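Local coordinates for Lin0012 protein (Listeria innocua, PDB 3K17) that probably phosphorylates phosphomevalonate with ATP, as a GHMP-family kinase on the mevalonate route to isopentenyl diphosphate, at residues Y169-I173 and F349-R353; F215-W219 and I344-F349. One frame throughout, in Å; residues are numbered along the deposited sequence.

Contact 1: residues Y169-I173 and F349-R353; sequences YGGWI and FHTGR
Gly-171 and Thr-351 meet where the turn from helix 162-169 into strand 172-176, part of the mixed sheet of the GHMP-kinase fold, is crossed by the loop that brings the chain back to strand 355-357. The turn has no side chains at Gly-170 and Gly-171, both with positive phi, and the loop backbone comes in close. Gly-171 N donates to Gly-352 O at 2.9 Å, nearly straight and almost in line with the C=O bond. Thr-351 divides its branches between two tasks. With OG1 anti to its carbonyl carbon (chi1 -47°), the hydroxyl reaches the edge of the Trp-172 indole, and CG2 is turned toward the turn. Trp-172 NE1 donates to Thr-351 OG1 at 3.1 Å with a bent N-H...O angle of 146°, the oxygen lying near the ring plane. The methyl CG2 sits 3.2 Å from Gly-171 CA and also covers one face of the Arg-353 guanidinium. That arginine bends at chi2 (-71°), which brings NH1 back to 3.1 Å from Gly-171 CA, against the bare backbone of the turn. Farther along the indole, Trp-172 CZ2 touches Phe-349 CZ at 4.1 Å. Ala-34 of strand 29-35 makes backbone hydrogen bonds to both Gly-171 and Gly-352, so the two segments share one neighbour. Thr-351 OG1 is also hydrogen-bonded to Glu-210 OE1. Since it accepts from the indole, its own proton is probably directed to that carboxylate, a chain of hydrogen bonds that would fix the hydroxyl rotation and hold the buried indole N-H in place.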
ATOM      1  N   TYR A 169     -25.145  30.150 -18.785  1.00 17.63           N
ATOM      2  CA  TYR A 169     -25.854  31.315 -19.323  1.00 20.18           C
ATOM      3  C   TYR A 169     -26.311  31.238 -20.774  1.00 20.38           C
ATOM      4  O   TYR A 169     -27.282  31.894 -21.151  1.00 20.66           O
ATOM      5  CB  TYR A 169     -24.995  32.577 -19.144  1.00 18.17           C
ATOM      6  CG  TYR A 169     -24.954  33.084 -17.724  1.00 21.34           C
ATOM      7  CD1 TYR A 169     -24.428  32.301 -16.699  1.00 22.92           C
ATOM      8  CD2 TYR A 169     -25.495  34.326 -17.394  1.00 22.90           C
ATOM      9  CE1 TYR A 169     -24.450  32.737 -15.377  1.00 24.06           C
ATOM     10  CE2 TYR A 169     -25.521  34.773 -16.078  1.00 22.73           C
ATOM     11  CZ  TYR A 169     -25.003  33.976 -15.075  1.00 24.62           C
ATOM     12  OH  TYR A 169     -25.056  34.402 -13.768  1.00 24.55           O
ATOM     13  N   GLY A 170     -25.627  30.439 -21.589  1.00 18.81           N
ATOM     14  CA  GLY A 170     -25.998  30.354 -22.993  1.00 15.79           C
ATOM     15  C   GLY A 170     -25.627  31.649 -23.706  1.00 15.31           C
ATOM     16  O   GLY A 170     -24.990  32.530 -23.123  1.00 13.83           O
ATOM     17  N   GLY A 171     -26.013  31.762 -24.971  1.00 17.06           N
ATOM     18  CA  GLY A 171     -25.709  32.955 -25.742  1.00 15.85           C
ATOM     19  C   GLY A 171     -24.245  33.352 -25.756  1.00 18.98           C
ATOM     20  O   GLY A 171     -23.352  32.505 -25.651  1.00 16.37           O
ATOM     21  N   TRP A 172     -24.008  34.655 -25.898  1.00 17.02           N
ATOM     22  CA  TRP A 172     -22.672  35.223 -25.926  1.00 17.09           C
ATOM     23  C   TRP A 172     -22.439  35.983 -24.627  1.00 19.41           C
ATOM     24  O   TRP A 172     -23.317  36.729 -24.180  1.00 17.77           O
ATOM     25  CB  TRP A 172     -22.526  36.201 -27.103  1.00 17.87           C
ATOM     26  CG  TRP A 172     -22.568  35.561 -28.464  1.00 17.12           C
ATOM     27  CD1 TRP A 172     -23.649  34.986 -29.073  1.00 17.37           C
ATOM     28  CD2 TRP A 172     -21.463  35.382 -29.358  1.00 15.31           C
ATOM     29  NE1 TRP A 172     -23.283  34.455 -30.286  1.00 16.87           N
ATOM     30  CE2 TRP A 172     -21.945  34.682 -30.485  1.00 17.22           C
ATOM     31  CE3 TRP A 172     -20.107  35.740 -29.311  1.00 18.14           C
ATOM     32  CZ2 TRP A 172     -21.119  34.330 -31.559  1.00 16.75           C
ATOM     33  CZ3 TRP A 172     -19.283  35.390 -30.381  1.00 16.81           C
ATOM     34  CH2 TRP A 172     -19.795  34.691 -31.489  1.00 16.50           C
ATOM     35  N   ILE A 173     -21.262  35.814 -24.030  1.00 17.21           N
ATOM     36  CA  ILE A 173     -20.964  36.509 -22.783  1.00 16.64           C
ATOM     37  C   ILE A 173     -19.540  37.031 -22.662  1.00 17.94           C
ATOM     38  O   ILE A 173     -18.612  36.560 -23.329  1.00 15.81           O
ATOM     39  CB  ILE A 173     -21.177  35.604 -21.539  1.00 16.40           C
ATOM     40  CG1 ILE A 173     -20.213  34.414 -21.597  1.00 16.11           C
ATOM     41  CG2 ILE A 173     -22.621  35.128 -21.467  1.00 16.00           C
ATOM     42  CD1 ILE A 173     -20.098  33.625 -20.288  1.00 12.84           C
ATOM     43  N   PHE A 349     -22.967  26.189 -37.075  1.00 21.54           N
ATOM     44  CA  PHE A 349     -23.205  26.912 -35.838  1.00 20.26           C
ATOM     45  C   PHE A 349     -24.346  27.919 -35.770  1.00 21.31           C
ATOM     46  O   PHE A 349     -24.687  28.576 -36.743  1.00 21.24           O
ATOM     47  CB  PHE A 349     -21.907  27.647 -35.456  1.00 18.77           C
ATOM     48  CG  PHE A 349     -22.068  28.659 -34.335  1.00 20.48           C
ATOM     49  CD1 PHE A 349     -21.762  28.318 -33.019  1.00 19.02           C
ATOM     50  CD2 PHE A 349     -22.529  29.949 -34.600  1.00 20.82           C
ATOM     51  CE1 PHE A 349     -21.916  29.241 -31.985  1.00 19.15           C
ATOM     52  CE2 PHE A 349     -22.686  30.886 -33.567  1.00 19.69           C
ATOM     53  CZ  PHE A 349     -22.380  30.530 -32.260  1.00 20.36           C
ATOM     54  N   HIS A 350     -24.930  27.999 -34.583  1.00 23.25           N
ATOM     55  CA  HIS A 350     -25.927  28.996 -34.225  1.00 25.71           C
ATOM     56  C   HIS A 350     -25.879  28.989 -32.699  1.00 25.08           C
ATOM     57  O   HIS A 350     -25.658  27.947 -32.072  1.00 23.36           O
ATOM     58  CB  HIS A 350     -27.344  28.780 -34.841  1.00 27.78           C
ATOM     59  CG  HIS A 350     -28.018  27.489 -34.502  1.00 29.91           C
ATOM     60  ND1 HIS A 350     -27.927  26.371 -35.306  1.00 33.21           N
ATOM     61  CD2 HIS A 350     -28.880  27.166 -33.509  1.00 31.93           C
ATOM     62  CE1 HIS A 350     -28.706  25.419 -34.822  1.00 30.39           C
ATOM     63  NE2 HIS A 350     -29.296  25.875 -33.734  1.00 29.76           N
ATOM     64  N   THR A 351     -25.993  30.171 -32.111  1.00 23.72           N
ATOM     65  CA  THR A 351     -25.892  30.333 -30.666  1.00 22.85           C
ATOM     66  C   THR A 351     -26.657  29.326 -29.822  1.00 21.59           C
ATOM     67  O   THR A 351     -27.853  29.135 -30.005  1.00 20.21           O
ATOM     68  CB  THR A 351     -26.318  31.756 -30.259  1.00 25.03           C
ATOM     69  OG1 THR A 351     -25.678  32.703 -31.126  1.00 24.05           O
ATOM     70  CG2 THR A 351     -25.889  32.043 -28.825  1.00 23.78           C
ATOM     71  N   GLY A 352     -25.956  28.681 -28.888  1.00 21.63           N
ATOM     72  CA  GLY A 352     -26.609  27.706 -28.025  1.00 19.77           C
ATOM     73  C   GLY A 352     -27.401  28.351 -26.894  1.00 19.73           C
ATOM     74  O   GLY A 352     -27.049  29.429 -26.419  1.00 20.67           O
ATOM     75  N   ARG A 353     -28.475  27.697 -26.469  1.00 20.68           N
ATOM     76  CA  ARG A 353     -29.308  28.199 -25.379  1.00 22.16           C
ATOM     77  C   ARG A 353     -29.739  27.047 -24.484  1.00 19.46           C
ATOM     78  O   ARG A 353     -30.077  25.968 -24.969  1.00 19.77           O
ATOM     79  CB  ARG A 353     -30.577  28.871 -25.918  1.00 26.65           C
ATOM     80  CG  ARG A 353     -30.367  29.881 -27.029  1.00 31.23           C
ATOM     81  CD  ARG A 353     -29.700  31.155 -26.545  1.00 34.54           C
ATOM     82  NE  ARG A 353     -29.828  32.210 -27.547  1.00 39.37           N
ATOM     83  CZ  ARG A 353     -29.301  33.423 -27.428  1.00 42.24           C
ATOM     84  NH1 ARG A 353     -28.604  33.736 -26.345  1.00 43.24           N
ATOM     85  NH2 ARG A 353     -29.480  34.323 -28.388  1.00 43.19           N
TER

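Contact 2: residues F215-W219 and I344-F349; sequences FSVGW and IKHLPF
Val-217 wedges between Leu-347 and Phe-349, one methyl to each. CG1, anti to the backbone N (chi1 -178°), lies 4.0 Å from Leu-347 CB, and CG2 lies 3.8 Å from Phe-349 CB. Beyond it, the edge of the Phe-215 ring points at the face of Phe-349, a T-shaped pair with planes at 67° in which CD2 stands over the middle of the ring, 3.6 Å from Phe-349 CE2. At the other end, the bare backbone of Gly-218 forms a hollow filled by a methyl: Ile-344 CG2 rests 3.7 Å from Gly-218 CA, against Trp-219 O as well. The rim of the Trp-219 indole meets Lys-345 CB, whose chain then leads away. Backbone bonds join Trp-219 and Lys-345 in both directions, and Leu-347 N donates to Val-217 O at 2.9 Å. His-346 ND1 adds a weak bond to that same oxygen. Between Val-217 and Leu-347 a water also bridges the backbones, accepting from Val-217 N and donating to Leu-347 O. Helix 329-341 covers the side bearing Ser-216 and His-346. Strand 345-346 runs antiparallel to strand 214-219 as an outermost strand of a four-stranded sheet ordered 2-3-1-4, the βαββαβ, ferredoxin-like arrangement known for the C-terminal domain of GHMP kinases.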
ATOM      1  N   PHE A 215     -20.304  33.614 -37.943  1.00 22.65           N
ATOM      2  CA  PHE A 215     -19.356  32.897 -37.087  1.00 21.40           C
ATOM      3  C   PHE A 215     -19.191  31.462 -37.602  1.00 22.44           C
ATOM      4  O   PHE A 215     -20.171  30.729 -37.745  1.00 23.30           O
ATOM      5  CB  PHE A 215     -19.883  32.864 -35.654  1.00 18.47           C
ATOM      6  CG  PHE A 215     -18.891  32.349 -34.643  1.00 19.26           C
ATOM      7  CD1 PHE A 215     -17.731  33.064 -34.360  1.00 15.08           C
ATOM      8  CD2 PHE A 215     -19.152  31.183 -33.928  1.00 18.94           C
ATOM      9  CE1 PHE A 215     -16.851  32.630 -33.373  1.00 17.67           C
ATOM     10  CE2 PHE A 215     -18.275  30.738 -32.937  1.00 15.82           C
ATOM     11  CZ  PHE A 215     -17.127  31.461 -32.658  1.00 16.33           C
ATOM     12  N   SER A 216     -17.954  31.061 -37.874  1.00 21.06           N
ATOM     13  CA  SER A 216     -17.691  29.714 -38.370  1.00 21.25           C
ATOM     14  C   SER A 216     -16.876  28.887 -37.375  1.00 19.91           C
ATOM     15  O   SER A 216     -15.936  29.393 -36.760  1.00 20.83           O
ATOM     16  CB  SER A 216     -16.953  29.785 -39.711  1.00 20.93           C
ATOM     17  OG  SER A 216     -17.778  30.351 -40.716  1.00 22.36           O
ATOM     18  N   VAL A 217     -17.247  27.619 -37.219  1.00 18.88           N
ATOM     19  CA  VAL A 217     -16.553  26.715 -36.300  1.00 18.01           C
ATOM     20  C   VAL A 217     -15.923  25.553 -37.070  1.00 17.72           C
ATOM     21  O   VAL A 217     -16.593  24.883 -37.852  1.00 16.42           O
ATOM     22  CB  VAL A 217     -17.526  26.141 -35.234  1.00 18.70           C
ATOM     23  CG1 VAL A 217     -16.770  25.235 -34.255  1.00 17.23           C
ATOM     24  CG2 VAL A 217     -18.206  27.284 -34.483  1.00 16.31           C
ATOM     25  N   GLY A 218     -14.631  25.331 -36.857  1.00 18.65           N
ATOM     26  CA  GLY A 218     -13.945  24.244 -37.541  1.00 18.19           C
ATOM     27  C   GLY A 218     -13.139  23.360 -36.597  1.00 17.67           C
ATOM     28  O   GLY A 218     -12.254  23.842 -35.901  1.00 18.36           O
ATOM     29  N   TRP A 219     -13.447  22.066 -36.575  1.00 17.22           N
ATOM     30  CA  TRP A 219     -12.745  21.110 -35.714  1.00 16.59           C
ATOM     31  C   TRP A 219     -11.500  20.578 -36.423  1.00 16.33           C
ATOM     32  O   TRP A 219     -11.588  20.037 -37.523  1.00 17.80           O
ATOM     33  CB  TRP A 219     -13.675  19.949 -35.357  1.00 14.38           C
ATOM     34  CG  TRP A 219     -13.063  18.949 -34.421  1.00 13.60           C
ATOM     35  CD1 TRP A 219     -12.487  19.204 -33.209  1.00 11.19           C
ATOM     36  CD2 TRP A 219     -13.046  17.523 -34.582  1.00 14.61           C
ATOM     37  NE1 TRP A 219     -12.121  18.028 -32.603  1.00 15.30           N
ATOM     38  CE2 TRP A 219     -12.456  16.977 -33.421  1.00 13.82           C
ATOM     39  CE3 TRP A 219     -13.486  16.648 -35.592  1.00 16.90           C
ATOM     40  CZ2 TRP A 219     -12.285  15.595 -33.237  1.00 14.22           C
ATOM     41  CZ3 TRP A 219     -13.318  15.265 -35.409  1.00 14.78           C
ATOM     42  CH2 TRP A 219     -12.725  14.757 -34.235  1.00 13.29           C
ATOM     43  N   ILE A 344     -10.294  19.705 -42.063  1.00 20.63           N
ATOM     44  CA  ILE A 344     -10.999  20.305 -40.931  1.00 18.67           C
ATOM     45  C   ILE A 344     -12.492  20.011 -41.062  1.00 18.98           C
ATOM     46  O   ILE A 344     -13.050  20.114 -42.152  1.00 19.90           O
ATOM     47  CB  ILE A 344     -10.770  21.845 -40.911  1.00 20.81           C
ATOM     48  CG1 ILE A 344      -9.309  22.145 -40.560  1.00 16.30           C
ATOM     49  CG2 ILE A 344     -11.734  22.518 -39.929  1.00 17.08           C
ATOM     50  CD1 ILE A 344      -8.843  23.530 -41.011  1.00 19.40           C
ATOM     51  N   LYS A 345     -13.136  19.616 -39.967  1.00 19.42           N
ATOM     52  CA  LYS A 345     -14.565  19.338 -40.019  1.00 20.90           C
ATOM     53  C   LYS A 345     -15.365  20.569 -39.620  1.00 20.68           C
ATOM     54  O   LYS A 345     -15.198  21.103 -38.524  1.00 19.48           O
ATOM     55  CB  LYS A 345     -14.959  18.176 -39.092  1.00 22.77           C
ATOM     56  CG  LYS A 345     -16.454  17.891 -39.121  1.00 23.40           C
ATOM     57  CD  LYS A 345     -16.871  16.701 -38.256  1.00 30.42           C
ATOM     58  CE  LYS A 345     -16.349  15.389 -38.821  1.00 32.39           C
ATOM     59  NZ  LYS A 345     -16.649  15.293 -40.285  1.00 37.08           N
ATOM     60  N   HIS A 346     -16.231  21.012 -40.523  1.00 20.05           N
ATOM     61  CA  HIS A 346     -17.076  22.170 -40.270  1.00 21.69           C
ATOM     62  C   HIS A 346     -18.166  21.773 -39.277  1.00 20.82           C
ATOM     63  O   HIS A 346     -18.766  20.712 -39.409  1.00 20.26           O
ATOM     64  CB  HIS A 346     -17.716  22.630 -41.590  1.00 22.93           C
ATOM     65  CG  HIS A 346     -18.704  23.749 -41.443  1.00 23.94           C
ATOM     66  ND1 HIS A 346     -18.439  24.890 -40.716  1.00 24.80           N
ATOM     67  CD2 HIS A 346     -19.925  23.933 -41.998  1.00 24.34           C
ATOM     68  CE1 HIS A 346     -19.451  25.730 -40.835  1.00 23.51           C
ATOM     69  NE2 HIS A 346     -20.366  25.174 -41.609  1.00 24.61           N
ATOM     70  N   LEU A 347     -18.405  22.609 -38.270  1.00 19.13           N
ATOM     71  CA  LEU A 347     -19.469  22.327 -37.314  1.00 19.41           C
ATOM     72  C   LEU A 347     -20.518  23.444 -37.433  1.00 20.27           C
ATOM     73  O   LEU A 347     -20.381  24.508 -36.812  1.00 19.00           O
ATOM     74  CB  LEU A 347     -18.916  22.263 -35.877  1.00 20.14           C
ATOM     75  CG  LEU A 347     -17.834  21.210 -35.579  1.00 22.96           C
ATOM     76  CD1 LEU A 347     -17.508  21.196 -34.081  1.00 21.27           C
ATOM     77  CD2 LEU A 347     -18.320  19.835 -36.009  1.00 22.34           C
ATOM     78  N   PRO A 348     -21.557  23.232 -38.267  1.00 19.61           N
ATOM     79  CA  PRO A 348     -22.625  24.225 -38.459  1.00 20.21           C
ATOM     80  C   PRO A 348     -22.991  24.862 -37.117  1.00 21.63           C
ATOM     81  O   PRO A 348     -23.299  24.170 -36.149  1.00 20.36           O
ATOM     82  CB  PRO A 348     -23.751  23.392 -39.058  1.00 21.19           C
ATOM     83  CG  PRO A 348     -22.968  22.437 -39.966  1.00 17.95           C
ATOM     84  CD  PRO A 348     -21.791  22.030 -39.094  1.00 19.32           C
ATOM     85  N   PHE A 349     -22.967  26.189 -37.075  1.00 21.54           N
ATOM     86  CA  PHE A 349     -23.205  26.912 -35.838  1.00 20.26           C
ATOM     87  C   PHE A 349     -24.346  27.919 -35.770  1.00 21.31           C
ATOM     88  O   PHE A 349     -24.687  28.576 -36.743  1.00 21.24           O
ATOM     89  CB  PHE A 349     -21.907  27.647 -35.456  1.00 18.77           C
ATOM     90  CG  PHE A 349     -22.068  28.659 -34.335  1.00 20.48           C
ATOM     91  CD1 PHE A 349     -21.762  28.318 -33.019  1.00 19.02           C
ATOM     92  CD2 PHE A 349     -22.529  29.949 -34.600  1.00 20.82           C
ATOM     93  CE1 PHE A 349     -21.916  29.241 -31.985  1.00 19.15           C
ATOM     94  CE2 PHE A 349     -22.686  30.886 -33.567  1.00 19.69           C
ATOM     95  CZ  PHE A 349     -22.380  30.530 -32.260  1.00 20.36           C
TER
HETATM   96  O   HOH W   1     -19.779  26.939 -38.099  1.00 21.78           O

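In the fold
From the N terminus, the chain first lays down most of the mixed sheet, then reaches 169-173 at the start of strand 172-176. After strand 204-208, still in the mixed sheet, it enters the antiparallel sheet at 215-219, runs through helices and strands 310-313 and 321-326, then helix 329-341, and returns at 344-349, closing contact 2. Only then does 349-353 close contact 1, so contact 2 is nested within it. Phe-349 belongs to both, and Trp-172 meets Phe-215 edge-to-face. Contact 2 adds an edge strand within the C-terminal sheet; contact 1 ties the loop leading from this sheet to strand 355-357 to the turn before strand 172-176 of the mixed sheet.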